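Local atomic coordinates of Bd0816 (Bdellovibrio bacteriovorus HD100, PDB entry 5CER), a protein that probably acts as a serine-type D-Ala-D-Ala carboxypeptidase of the peptidase S13 family, cleaving the terminal D-alanine from peptidoglycan stem peptides. Residues Ser6-Lys11 with Thr272-Leu277; Leu83-Ile88 with Ala152-Leu157; Lys139-Ser144 with Arg177-Leu182; Gly310-Gly315 with Gln371-Arg376. The protein carries 2 engineered substitutions. One frame throughout, in Å; residues are numbered along the deposited sequence.

Contact 1. Residues Ser6-Lys11 with Thr272-Leu277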
loop_
_atom_site.group_PDB
_atom_site.type_symbol
_atom_site.label_atom_id
_atom_site.label_comp_id
_atom_site.label_asym_id
_atom_site.label_seq_id
_atom_site.Cartn_x
_atom_site.Cartn_y
_atom_site.Cartn_z
ATOM N N SER A 6 7.939 3.226 20.042
ATOM C CA SER A 6 6.720 3.365 20.810
ATOM C C SER A 6 5.687 2.308 20.364
ATOM O O SER A 6 5.575 2.006 19.170
ATOM C CB SER A 6 6.144 4.739 20.508
ATOM O OG SER A 6 5.103 5.028 21.392
ATOM N N VAL A 7 4.925 1.781 21.323
ATOM C CA VAL A 7 3.778 0.933 21.059
ATOM C C VAL A 7 2.611 1.380 21.937
ATOM O O VAL A 7 2.791 1.606 23.123
ATOM C CB VAL A 7 4.126 -0.552 21.343
ATOM C CG1 VAL A 7 2.887 -1.457 21.278
ATOM C CG2 VAL A 7 5.135 -1.057 20.344
ATOM N N CYS A 8 1.396 1.402 21.383
ATOM C CA CYS A 8 0.192 1.671 22.137
ATOM C C CYS A 8 -0.864 0.656 21.811
ATOM O O CYS A 8 -1.013 0.275 20.663
ATOM C CB CYS A 8 -0.400 2.986 21.711
ATOM S SG CYS A 8 0.410 4.331 22.504
ATOM N N HIS A 9 -1.709 0.363 22.800
ATOM C CA HIS A 9 -2.967 -0.261 22.529
ATOM C C HIS A 9 -4.048 0.054 23.536
ATOM O O HIS A 9 -3.778 0.354 24.695
ATOM C CB HIS A 9 -2.764 -1.763 22.344
ATOM C CG HIS A 9 -1.870 -2.376 23.370
ATOM N ND1 HIS A 9 -0.567 -2.763 23.101
ATOM C CD2 HIS A 9 -2.102 -2.674 24.660
ATOM C CE1 HIS A 9 -0.031 -3.242 24.198
ATOM N NE2 HIS A 9 -0.946 -3.210 25.149
ATOM N N MET A 10 -5.294 -0.043 23.060
ATOM C CA MET A 10 -6.457 0.398 23.794
ATOM C C MET A 10 -7.617 -0.466 23.296
ATOM O O MET A 10 -7.752 -0.681 22.102
ATOM C CB MET A 10 -6.702 1.896 23.506
ATOM C CG MET A 10 -7.877 2.486 24.269
ATOM S SD MET A 10 -8.064 4.232 23.930
ATOM C CE MET A 10 -8.858 4.180 22.324
ATOM N N LYS A 11 -8.475 -0.930 24.221
ATOM C CA LYS A 11 -9.644 -1.621 23.839
ATOM C C LYS A 11 -10.670 -0.709 23.147
ATOM O O LYS A 11 -10.861 0.438 23.531
ATOM C CB LYS A 11 -10.283 -2.222 25.040
ATOM C CG LYS A 11 -11.392 -3.171 24.644
ATOM C CD LYS A 11 -11.968 -3.919 25.805
ATOM C CE LYS A 11 -13.058 -4.852 25.299
ATOM N NZ LYS A 11 -13.494 -5.650 26.461
ATOM N N THR A 272 -1.607 10.058 19.816
ATOM C CA THR A 272 -2.344 10.755 18.758
ATOM C C THR A 272 -2.919 9.760 17.712
ATOM O O THR A 272 -4.030 9.954 17.208
ATOM C CB THR A 272 -1.450 11.811 18.049
ATOM O OG1 THR A 272 -0.963 12.762 18.992
ATOM C CG2 THR A 272 -2.235 12.546 16.973
ATOM N N MET A 273 -2.165 8.707 17.420
ATOM C CA MET A 273 -2.605 7.658 16.477
ATOM C C MET A 273 -3.750 6.843 17.032
ATOM O O MET A 273 -4.662 6.520 16.289
ATOM C CB MET A 273 -1.465 6.712 16.099
ATOM C CG MET A 273 -0.379 7.374 15.289
ATOM S SD MET A 273 -0.915 8.071 13.702
ATOM C CE MET A 273 -1.984 6.768 13.024
ATOM N N ILE A 274 -3.733 6.566 18.334
ATOM C CA ILE A 274 -4.861 5.911 19.018
ATOM C C ILE A 274 -6.115 6.814 18.972
ATOM O O ILE A 274 -7.208 6.317 18.691
ATOM C CB ILE A 274 -4.543 5.547 20.478
ATOM C CG1 ILE A 274 -3.391 4.545 20.542
ATOM C CG2 ILE A 274 -5.758 4.947 21.168
ATOM C CD1 ILE A 274 -3.593 3.270 19.734
ATOM N N LYS A 275 -5.960 8.108 19.259
ATOM C CA LYS A 275 -7.105 9.045 19.151
ATOM C C LYS A 275 -7.720 9.023 17.767
ATOM O O LYS A 275 -8.912 8.860 17.626
ATOM C CB LYS A 275 -6.706 10.477 19.440
ATOM C CG LYS A 275 -6.624 10.798 20.900
ATOM C CD LYS A 275 -6.311 12.271 21.084
ATOM C CE LYS A 275 -5.641 12.560 22.413
ATOM N NZ LYS A 275 -5.242 13.996 22.457
ATOM N N THR A 276 -6.853 9.147 16.768
ATOM C CA THR A 276 -7.254 9.125 15.367
ATOM C C THR A 276 -8.101 7.915 15.061
ATOM O O THR A 276 -9.171 8.027 14.469
ATOM C CB THR A 276 -6.017 9.134 14.432
ATOM O OG1 THR A 276 -5.254 10.311 14.707
ATOM C CG2 THR A 276 -6.418 9.132 12.981
ATOM N N LEU A 277 -7.583 6.759 15.438
ATOM C CA LEU A 277 -8.246 5.518 15.192
ATOM C C LEU A 277 -9.594 5.447 15.879
ATOM O O LEU A 277 -10.561 5.007 15.240
ATOM C CB LEU A 277 -7.349 4.306 15.581
ATOM C CG LEU A 277 -6.127 4.034 14.654
ATOM C CD1 LEU A 277 -5.082 3.131 15.359
ATOM C CD2 LEU A 277 -6.568 3.435 13.325
#

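Contact 2. Residues Leu83-Ile88 with Ala152-Leu157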
loop_
_atom_site.group_PDB
_atom_site.type_symbol
_atom_site.label_atom_id
_atom_site.label_comp_id
_atom_site.label_asym_id
_atom_site.label_seq_id
_atom_site.Cartn_x
_atom_site.Cartn_y
_atom_site.Cartn_z
ATOM N N LEU A 83 -10.193 5.959 -14.607
ATOM C CA LEU A 83 -11.349 6.814 -14.696
ATOM C C LEU A 83 -11.438 7.429 -16.101
ATOM O O LEU A 83 -12.548 7.631 -16.635
ATOM C CB LEU A 83 -11.313 7.888 -13.608
ATOM C CG LEU A 83 -12.534 8.286 -12.775
ATOM C CD1 LEU A 83 -12.789 9.786 -12.531
ATOM C CD2 LEU A 83 -13.709 7.677 -13.472
ATOM N N SER A 84 -10.283 7.685 -16.722
ATOM C CA SER A 84 -10.253 8.104 -18.132
ATOM C C SER A 84 -10.856 7.031 -19.061
ATOM O O SER A 84 -11.632 7.381 -19.956
ATOM C CB SER A 84 -8.840 8.515 -18.558
ATOM O OG SER A 84 -8.403 9.694 -17.864
ATOM N N TYR A 85 -10.475 5.753 -18.875
ATOM C CA TYR A 85 -10.982 4.677 -19.698
ATOM C C TYR A 85 -12.489 4.597 -19.562
ATOM O O TYR A 85 -13.204 4.419 -20.546
ATOM C CB TYR A 85 -10.368 3.336 -19.337
ATOM C CG TYR A 85 -8.920 3.084 -19.741
ATOM C CD1 TYR A 85 -8.209 3.954 -20.606
ATOM C CD2 TYR A 85 -8.270 1.946 -19.293
ATOM C CE1 TYR A 85 -6.885 3.712 -20.962
ATOM C CE2 TYR A 85 -6.949 1.687 -19.664
ATOM C CZ TYR A 85 -6.271 2.556 -20.507
ATOM O OH TYR A 85 -4.978 2.300 -20.840
ATOM N N PHE A 86 -12.964 4.700 -18.337
ATOM C CA PHE A 86 -14.405 4.680 -18.068
ATOM C C PHE A 86 -15.125 5.858 -18.761
ATOM O O PHE A 86 -16.207 5.669 -19.337
ATOM C CB PHE A 86 -14.677 4.669 -16.530
ATOM C CG PHE A 86 -16.131 4.699 -16.167
ATOM C CD1 PHE A 86 -16.915 3.574 -16.331
ATOM C CD2 PHE A 86 -16.731 5.875 -15.734
ATOM C CE1 PHE A 86 -18.272 3.583 -15.993
ATOM C CE2 PHE A 86 -18.080 5.900 -15.399
ATOM C CZ PHE A 86 -18.852 4.762 -15.536
ATOM N N LEU A 87 -14.519 7.050 -18.694
ATOM C CA LEU A 87 -15.086 8.251 -19.305
ATOM C C LEU A 87 -15.168 8.085 -20.822
ATOM O O LEU A 87 -16.144 8.522 -21.457
ATOM C CB LEU A 87 -14.254 9.500 -18.967
ATOM C CG LEU A 87 -14.627 10.792 -19.697
ATOM C CD1 LEU A 87 -16.060 11.202 -19.377
ATOM C CD2 LEU A 87 -13.671 11.917 -19.395
ATOM N N ILE A 88 -14.152 7.457 -21.399
ATOM C CA ILE A 88 -14.132 7.211 -22.848
ATOM C C ILE A 88 -15.256 6.267 -23.250
ATOM O O ILE A 88 -15.957 6.547 -24.228
ATOM C CB ILE A 88 -12.750 6.708 -23.310
ATOM C CG1 ILE A 88 -11.738 7.861 -23.144
ATOM C CG2 ILE A 88 -12.780 6.218 -24.760
ATOM C CD1 ILE A 88 -10.300 7.566 -23.544
ATOM N N ALA A 152 -4.591 -4.294 -23.586
ATOM C CA ALA A 152 -4.462 -5.217 -22.458
ATOM C C ALA A 152 -4.927 -4.582 -21.136
ATOM O O ALA A 152 -5.669 -5.215 -20.364
ATOM C CB ALA A 152 -3.046 -5.747 -22.355
ATOM N N MET A 153 -4.523 -3.332 -20.887
ATOM C CA MET A 153 -4.923 -2.633 -19.671
ATOM C C MET A 153 -6.372 -2.284 -19.611
ATOM O O MET A 153 -7.004 -2.476 -18.571
ATOM C CB MET A 153 -4.064 -1.408 -19.429
ATOM C CG MET A 153 -2.720 -1.873 -19.017
ATOM S SD MET A 153 -1.571 -0.806 -18.244
ATOM C CE MET A 153 -2.362 -0.694 -16.632
ATOM N N TYR A 154 -6.909 -1.756 -20.701
ATOM C CA TYR A 154 -8.351 -1.492 -20.765
ATOM C C TYR A 154 -9.170 -2.775 -20.454
ATOM O O TYR A 154 -10.160 -2.753 -19.734
ATOM C CB TYR A 154 -8.751 -0.938 -22.137
ATOM C CG TYR A 154 -10.216 -0.546 -22.185
ATOM C CD1 TYR A 154 -11.204 -1.496 -22.468
ATOM C CD2 TYR A 154 -10.613 0.765 -21.941
ATOM C CE1 TYR A 154 -12.542 -1.153 -22.477
ATOM C CE2 TYR A 154 -11.954 1.103 -21.922
ATOM C CZ TYR A 154 -12.918 0.150 -22.196
ATOM O OH TYR A 154 -14.226 0.498 -22.194
ATOM N N SER A 155 -8.699 -3.885 -20.986
ATOM C CA SER A 155 -9.387 -5.162 -20.815
ATOM C C SER A 155 -9.326 -5.707 -19.355
ATOM O O SER A 155 -10.314 -6.268 -18.859
ATOM C CB SER A 155 -8.808 -6.182 -21.802
ATOM O OG SER A 155 -9.668 -7.286 -21.902
ATOM N N LYS A 156 -8.175 -5.545 -18.706
ATOM C CA LYS A 156 -8.054 -5.857 -17.288
ATOM C C LYS A 156 -9.000 -4.993 -16.451
ATOM O O LYS A 156 -9.743 -5.515 -15.596
ATOM C CB LYS A 156 -6.632 -5.663 -16.776
ATOM C CG LYS A 156 -5.660 -6.764 -17.159
ATOM C CD LYS A 156 -4.360 -6.680 -16.339
ATOM C CE LYS A 156 -3.164 -7.296 -17.075
ATOM N NZ LYS A 156 -2.593 -6.351 -18.109
ATOM N N LEU A 157 -9.025 -3.694 -16.731
ATOM C CA LEU A 157 -9.932 -2.803 -16.023
ATOM C C LEU A 157 -11.380 -3.242 -16.205
ATOM O O LEU A 157 -12.128 -3.330 -15.242
ATOM C CB LEU A 157 -9.747 -1.338 -16.456
ATOM C CG LEU A 157 -10.738 -0.358 -15.801
ATOM C CD1 LEU A 157 -10.505 -0.331 -14.299
ATOM C CD2 LEU A 157 -10.632 1.039 -16.418
#

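Contact 3. Residues Lys139-Ser144 with Arg177-Leu182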
loop_
_atom_site.group_PDB
_atom_site.type_symbol
_atom_site.label_atom_id
_atom_site.label_comp_id
_atom_site.label_asym_id
_atom_site.label_seq_id
_atom_site.Cartn_x
_atom_site.Cartn_y
_atom_site.Cartn_z
ATOM N N LYS A 139 0.044 17.774 -20.827
ATOM C CA LYS A 139 0.910 16.625 -21.129
ATOM C C LYS A 139 0.184 15.257 -21.076
ATOM O O LYS A 139 0.321 14.467 -22.000
ATOM C CB LYS A 139 2.128 16.544 -20.214
ATOM C CG LYS A 139 3.236 17.482 -20.612
ATOM C CD LYS A 139 3.015 18.628 -21.726
ATOM C CE LYS A 139 3.789 18.457 -23.036
ATOM N NZ LYS A 139 2.971 17.917 -24.162
ATOM N N ASN A 140 -0.552 15.015 -19.990
ATOM C CA ASN A 140 -1.357 13.799 -19.811
ATOM C C ASN A 140 -2.477 13.621 -20.803
ATOM O O ASN A 140 -2.613 12.535 -21.384
ATOM C CB ASN A 140 -1.983 13.754 -18.415
ATOM C CG ASN A 140 -0.989 13.384 -17.359
ATOM O OD1 ASN A 140 -0.799 12.209 -17.055
ATOM N ND2 ASN A 140 -0.302 14.373 -16.828
ATOM N N LEU A 141 -3.274 14.674 -20.989
ATOM C CA LEU A 141 -4.292 14.686 -22.027
ATOM C C LEU A 141 -3.715 14.358 -23.420
ATOM O O LEU A 141 -4.260 13.544 -24.173
ATOM C CB LEU A 141 -5.044 16.029 -22.068
ATOM C CG LEU A 141 -6.010 16.301 -20.915
ATOM C CD1 LEU A 141 -6.491 17.754 -20.902
ATOM C CD2 LEU A 141 -7.188 15.347 -20.943
ATOM N N LYS A 142 -2.617 15.001 -23.740
ATOM C CA LYS A 142 -2.026 14.898 -25.059
ATOM C C LYS A 142 -1.377 13.550 -25.296
ATOM O O LYS A 142 -1.588 12.936 -26.343
ATOM C CB LYS A 142 -0.999 16.011 -25.228
ATOM C CG LYS A 142 -0.970 16.621 -26.582
ATOM C CD LYS A 142 0.295 17.441 -26.783
ATOM C CE LYS A 142 -0.083 18.911 -26.853
ATOM N NZ LYS A 142 -0.436 19.290 -28.251
ATOM N N GLU A 143 -0.591 13.090 -24.327
ATOM C CA GLU A 143 0.199 11.889 -24.475
ATOM C C GLU A 143 -0.534 10.600 -24.145
ATOM O O GLU A 143 -0.157 9.547 -24.667
ATOM C CB GLU A 143 1.489 11.989 -23.627
ATOM C CG GLU A 143 2.429 13.068 -24.150
ATOM C CD GLU A 143 3.712 13.261 -23.333
ATOM O OE1 GLU A 143 3.865 12.686 -22.232
ATOM O OE2 GLU A 143 4.579 14.005 -23.830
ATOM N N SER A 144 -1.519 10.658 -23.239
ATOM C CA SER A 144 -2.156 9.422 -22.704
ATOM C C SER A 144 -3.639 9.322 -22.985
ATOM O O SER A 144 -4.070 8.327 -23.570
ATOM C CB SER A 144 -1.911 9.288 -21.206
ATOM O OG SER A 144 -0.526 9.351 -20.887
ATOM N N ARG A 177 -8.527 16.756 -30.984
ATOM C CA ARG A 177 -7.707 17.602 -31.813
ATOM C C ARG A 177 -6.878 18.640 -31.049
ATOM O O ARG A 177 -5.688 18.734 -31.272
ATOM C CB ARG A 177 -8.616 18.364 -32.772
ATOM C CG ARG A 177 -7.823 19.017 -33.876
ATOM C CD ARG A 177 -8.603 19.430 -35.078
ATOM N NE ARG A 177 -8.741 18.413 -36.122
ATOM C CZ ARG A 177 -9.729 18.471 -36.991
ATOM N NH1 ARG A 177 -10.547 19.513 -36.954
ATOM N NH2 ARG A 177 -9.897 17.542 -37.912
ATOM N N ASN A 178 -7.537 19.477 -30.251
ATOM C CA ASN A 178 -6.876 20.562 -29.538
ATOM C C ASN A 178 -7.182 20.467 -28.079
ATOM O O ASN A 178 -8.268 20.061 -27.692
ATOM C CB ASN A 178 -7.326 21.910 -30.055
ATOM C CG ASN A 178 -6.756 22.208 -31.430
ATOM O OD1 ASN A 178 -5.557 22.158 -31.642
ATOM N ND2 ASN A 178 -7.625 22.508 -32.384
ATOM N N ILE A 179 -6.185 20.800 -27.292
ATOM C CA ILE A 179 -6.259 20.740 -25.854
ATOM C C ILE A 179 -5.649 22.059 -25.332
ATOM O O ILE A 179 -4.562 22.447 -25.768
ATOM C CB ILE A 179 -5.450 19.517 -25.322
ATOM C CG1 ILE A 179 -6.119 18.179 -25.713
ATOM C CG2 ILE A 179 -5.250 19.602 -23.819
ATOM C CD1 ILE A 179 -5.141 17.029 -25.918
ATOM N N SER A 180 -6.348 22.737 -24.425
ATOM C CA SER A 180 -5.785 23.895 -23.743
ATOM C C SER A 180 -6.507 24.226 -22.456
ATOM O O SER A 180 -7.628 23.761 -22.209
ATOM C CB SER A 180 -5.774 25.115 -24.651
ATOM O OG SER A 180 -7.074 25.409 -25.079
ATOM N N PHE A 181 -5.818 24.999 -21.617
ATOM C CA PHE A 181 -6.331 25.425 -20.314
ATOM C C PHE A 181 -7.302 26.571 -20.529
ATOM O O PHE A 181 -7.038 27.443 -21.354
ATOM C CB PHE A 181 -5.167 25.866 -19.416
ATOM C CG PHE A 181 -5.595 26.489 -18.113
ATOM C CD1 PHE A 181 -6.295 25.748 -17.165
ATOM C CD2 PHE A 181 -5.275 27.821 -17.825
ATOM C CE1 PHE A 181 -6.675 26.315 -15.956
ATOM C CE2 PHE A 181 -5.665 28.389 -16.622
ATOM C CZ PHE A 181 -6.370 27.632 -15.688
ATOM N N LEU A 182 -8.412 26.565 -19.794
ATOM C CA LEU A 182 -9.361 27.675 -19.800
ATOM C C LEU A 182 -9.939 27.835 -18.403
ATOM O O LEU A 182 -10.718 26.983 -17.979
ATOM C CB LEU A 182 -10.481 27.411 -20.801
ATOM C CG LEU A 182 -11.596 28.455 -20.921
ATOM C CD1 LEU A 182 -11.020 29.827 -21.262
ATOM C CD2 LEU A 182 -12.611 28.039 -21.975
#

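Contact 4. Residues Gly310-Gly315 with Gln371-Arg376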
loop_
_atom_site.group_PDB
_atom_site.type_symbol
_atom_site.label_atom_id
_atom_site.label_comp_id
_atom_site.label_asym_id
_atom_site.label_seq_id
_atom_site.Cartn_x
_atom_site.Cartn_y
_atom_site.Cartn_z
ATOM N N GLY A 310 1.008 -12.648 7.472
ATOM C CA GLY A 310 0.561 -13.919 8.049
ATOM C C GLY A 310 0.554 -13.887 9.558
ATOM O O GLY A 310 0.734 -12.832 10.196
ATOM N N GLY A 311 0.495 -15.074 10.123
ATOM C CA GLY A 311 0.388 -15.241 11.569
ATOM C C GLY A 311 -1.067 -15.265 11.959
ATOM O O GLY A 311 -1.950 -15.256 11.111
ATOM N N ASN A 312 -1.307 -15.191 13.265
ATOM C CA ASN A 312 -2.661 -15.168 13.797
ATOM C C ASN A 312 -3.436 -13.845 13.545
ATOM O O ASN A 312 -4.612 -13.754 13.867
ATOM C CB ASN A 312 -2.670 -15.592 15.281
ATOM C CG ASN A 312 -1.834 -14.690 16.136
ATOM O OD1 ASN A 312 -1.569 -13.538 15.773
ATOM N ND2 ASN A 312 -1.374 -15.212 17.269
ATOM N N ALA A 313 -2.800 -12.864 12.932
ATOM C CA ALA A 313 -3.485 -11.670 12.469
ATOM C C ALA A 313 -4.306 -11.901 11.203
ATOM O O ALA A 313 -5.164 -11.088 10.899
ATOM C CB ALA A 313 -2.480 -10.551 12.199
ATOM N N ALA A 314 -4.060 -12.991 10.467
ATOM C CA ALA A 314 -4.741 -13.199 9.169
ATOM C C ALA A 314 -6.261 -13.241 9.314
ATOM O O ALA A 314 -6.796 -13.971 10.166
ATOM C CB ALA A 314 -4.271 -14.462 8.507
ATOM N N GLY A 315 -6.952 -12.353 8.598
ATOM C CA GLY A 315 -8.398 -12.240 8.729
ATOM C C GLY A 315 -8.920 -11.628 10.031
ATOM O O GLY A 315 -10.131 -11.553 10.231
ATOM N N GLN A 371 1.800 -11.483 19.390
ATOM C CA GLN A 371 1.909 -11.529 20.830
ATOM C C GLN A 371 0.725 -10.843 21.498
ATOM O O GLN A 371 0.098 -11.421 22.426
ATOM C CB GLN A 371 3.228 -10.910 21.265
ATOM C CG GLN A 371 3.593 -11.181 22.735
ATOM C CD GLN A 371 3.558 -12.679 23.134
ATOM O OE1 GLN A 371 4.094 -13.542 22.431
ATOM N NE2 GLN A 371 2.937 -12.972 24.281
ATOM N N LEU A 372 0.367 -9.655 21.001
ATOM C CA LEU A 372 -0.795 -8.943 21.529
ATOM C C LEU A 372 -2.049 -9.777 21.356
ATOM O O LEU A 372 -2.868 -9.883 22.279
ATOM C CB LEU A 372 -1.013 -7.644 20.777
ATOM C CG LEU A 372 -0.043 -6.481 20.933
ATOM C CD1 LEU A 372 -0.432 -5.274 20.112
ATOM C CD2 LEU A 372 0.128 -6.057 22.401
ATOM N N ILE A 373 -2.189 -10.418 20.199
ATOM C CA ILE A 373 -3.322 -11.340 19.986
ATOM C C ILE A 373 -3.313 -12.524 20.996
ATOM O O ILE A 373 -4.349 -12.816 21.598
ATOM C CB ILE A 373 -3.411 -11.804 18.516
ATOM C CG1 ILE A 373 -3.820 -10.592 17.655
ATOM C CG2 ILE A 373 -4.403 -12.936 18.344
ATOM C CD1 ILE A 373 -3.651 -10.827 16.154
ATOM N N ASN A 374 -2.168 -13.174 21.169
ATOM C CA ASN A 374 -2.025 -14.246 22.120
ATOM C C ASN A 374 -2.527 -13.888 23.500
ATOM O O ASN A 374 -3.275 -14.666 24.095
ATOM C CB ASN A 374 -0.565 -14.681 22.227
ATOM C CG ASN A 374 -0.052 -15.378 20.969
ATOM O OD1 ASN A 374 -0.826 -15.982 20.206
ATOM N ND2 ASN A 374 1.265 -15.405 20.815
ATOM N N LYS A 375 -2.099 -12.731 23.992
ATOM C CA LYS A 375 -2.461 -12.240 25.310
ATOM C C LYS A 375 -3.919 -11.823 25.439
ATOM O O LYS A 375 -4.417 -11.669 26.540
ATOM C CB LYS A 375 -1.603 -11.024 25.669
ATOM C CG LYS A 375 -0.147 -11.318 25.911
ATOM C CD LYS A 375 0.039 -12.164 27.174
ATOM C CE LYS A 375 1.433 -12.044 27.756
ATOM N NZ LYS A 375 1.418 -12.467 29.189
ATOM N N ARG A 376 -4.594 -11.644 24.324
ATOM C CA ARG A 376 -6.038 -11.418 24.325
ATOM C C ARG A 376 -6.866 -12.659 23.874
ATOM O O ARG A 376 -7.967 -12.550 23.300
ATOM C CB ARG A 376 -6.307 -10.161 23.500
ATOM C CG ARG A 376 -5.914 -8.934 24.283
ATOM C CD ARG A 376 -5.487 -7.804 23.413
ATOM N NE ARG A 376 -4.865 -6.787 24.268
ATOM C CZ ARG A 376 -3.578 -6.778 24.654
ATOM N NH1 ARG A 376 -2.722 -7.723 24.261
ATOM N NH2 ARG A 376 -3.130 -5.807 25.449
#

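Contact 1. Residues Ser6-Lys11 with Thr272-Leu277
Ile274 of helix 270-286 projects onto Cys8 and Met10 of strand 3-11, joining a helix to the antiparallel sheet of the beta-lactamase-like fold to which the S13 peptidases belong. Its two branches divide the work. The CG1 arm reaches Cys8, with CG1 3.6 Å from Cys8 CB and CD1 3.8 Å from the same atom. CG2 serves Met10, lying 3.4 Å from Met10 CE and 3.7 Å from Met10 SD. A beta-branched residue suits this place because it spans two strand residues that sit two apart and so point the same way. Met10 leaves its backbone extended, CG opposite the backbone N (chi1 -178°), and bends only at the thioether (chi3 78°), which brings the methyl to the helix. Cys8, small and apolar in its packing, lets the isoleucine settle close to the strand; its side chain also touches Cys270 and Met25. His9, between them, points away from the helix and packs on Arg376. Further out, Met273 and Leu277 reach strand 339-348, the neighbour of strand 3-11, and also pack against helix 35-47, so the helix lies over more than one strand. Within helix 270-286 the carbonyl of Thr272 is held twice: Thr276 N (3.0 Å) and Thr276 OG1 (2.8 Å) reach Thr272 O from opposite faces of its plane.

Contact 2. Residues Leu83-Ile88 with Ala152-Leu157
Tyr85 lays its ring against Tyr154 and Leu157 where helix 81-93 meets helix 151-163, the two short segments running nearly perpendicular (86°) with axes 10.6 Å apart. Tyr85 itself is the bridge. Its CB lies 3.7 Å from Leu157 CD2, which sits at the edge of the ring near its plane. Farther along the ring, CG meets Tyr154 CD2 at 3.6 Å, and CE2 comes within 3.6 Å of the backbone N of Tyr154. At the far end, Tyr85 OH lies 4.1 Å from Met153 CB. The two rings slide past each other obliquely, planes 50° apart. With CG anti to the backbone N (chi1 -175°), the Tyr154 ring reaches across and sets its edge, in plane, against Tyr85 O. Next in sequence, Phe86 turns to stack on Phe392. No hydrogen bond crosses between the segments. Tyrosine suits both places, since the ring supplies a broad apolar surface while each hydroxyl finds a partner beyond it: Tyr85 OH with Arg81 NH1 and Tyr154 OH with Leu169 O. Cohesion here is therefore apolar, while each tyrosine hydroxyl is satisfied by a partner outside the two segments.

Contact 3. Residues Lys139-Ser144 with Arg177-Leu182
Leu141 and Lys142, the residues that touch Ile179, ride on a turn of helix 130-145 closed by the 2.9 Å backbone bond from Glu143 N to Lys139 O. From here the helix widens into a pi-type turn, and Leu141 O takes a hydrogen bond from the hydroxyl of Ser146 just beyond its end. Across from it runs strand 175-181, the outermost strand of a mixed sheet, so this is a helix packed on a sheet at its edge. Ile179 points at the helix and carries the whole strand side of the contact. Its CG2 branch meets Leu141 CD1 at 3.7 Å and Leu141 CB at 4.0 Å, the two side chains crossing at a slant. Its CG1 arm stands beside the backbone N (chi1 -68°) and carries CD1 to the helix backbone, 3.9 Å from Lys142 CA. Leucine suits the inner position because it also spreads over Leu102 and Phe104 of the adjoining strand 98-104. Of the Lys142 side chain, the aliphatic CG comes nearest, 4.2 Å from Ile179 CD1; a long chain there can cover the isoleucine while the ammonium group can extend away from the apolar surface. Asn178 and Ser180, flanking Ile179, point away. The contact rests on van der Waals packing, with no hydrogen bond between the segments, and grades from a buried leucine to an exposed lysine.

Contact 4. Residues Gly310-Gly315 with Gln371-Arg376
Ile373 and Asn374, near the C-terminal end of helix 356-375, meet Asn312 and Ala313 at the middle of a type I beta turn, Gly311 to Ala314, beside the antiparallel sheet of the beta-lactamase-like fold. Gly311 opens the turn at a positive phi, with backbone angles where a side chain would collide with the preceding carbonyl. On the helix, Gln371 NE2 and Asn374 ND2 both bond to the backbone of a neighbouring protein chain, and between them Leu372 faces the sheet, touching His9 and Ile334. Ile373 then turns to the loop: its CD1 sits 3.4 Å from Asn312 OD1 and 3.8 Å from Ala313 CA, while CG2 lies 3.8 Å from Asn312 CG. The isoleucine is long enough to slide alongside the asparagine amide and still reach Ala313, whose small side chain lets CD1 approach its CB as well (4.1 Å). Asn312 sets its CG between the backbone N and the carbonyl carbon (chi1 60°), which presents the amide to the helix; its OD1 makes a weak hydrogen bond with Ser370 OG. Asn374 follows. Its OD1 comes to 3.1 Å from Asn312 ND2, but the angle is too poor for a hydrogen bond, the amide planes standing 85° apart; Asn312 ND2 bonds instead to a residue just beyond the segments. Arg376 finally folds back on the helix: its NH1, with the acceptor in the guanidinium plane, donates to Leu372 O at 2.9 Å.

Contacts 1 and 4 belong to the beta-lactamase-like part of the chain, their centres about 17 Å apart, on opposite faces of the strand 3-11 sheet. They touch through His9, whose CE1 lies 3.3 Å from Leu372 CD2. Contacts 2 and 3 lie in the region around the mixed sheet, about 18 Å apart between centres, and are linked in sequence: helix 130-145, helix 151-163 and strand 175-181 follow one another. The two groups stand well apart, contact 1 being about 40 Å from contact 2 and 46 Å from contact 3, centre to centre. All four are structural packing, and contact 4 also borders a neighbouring chain.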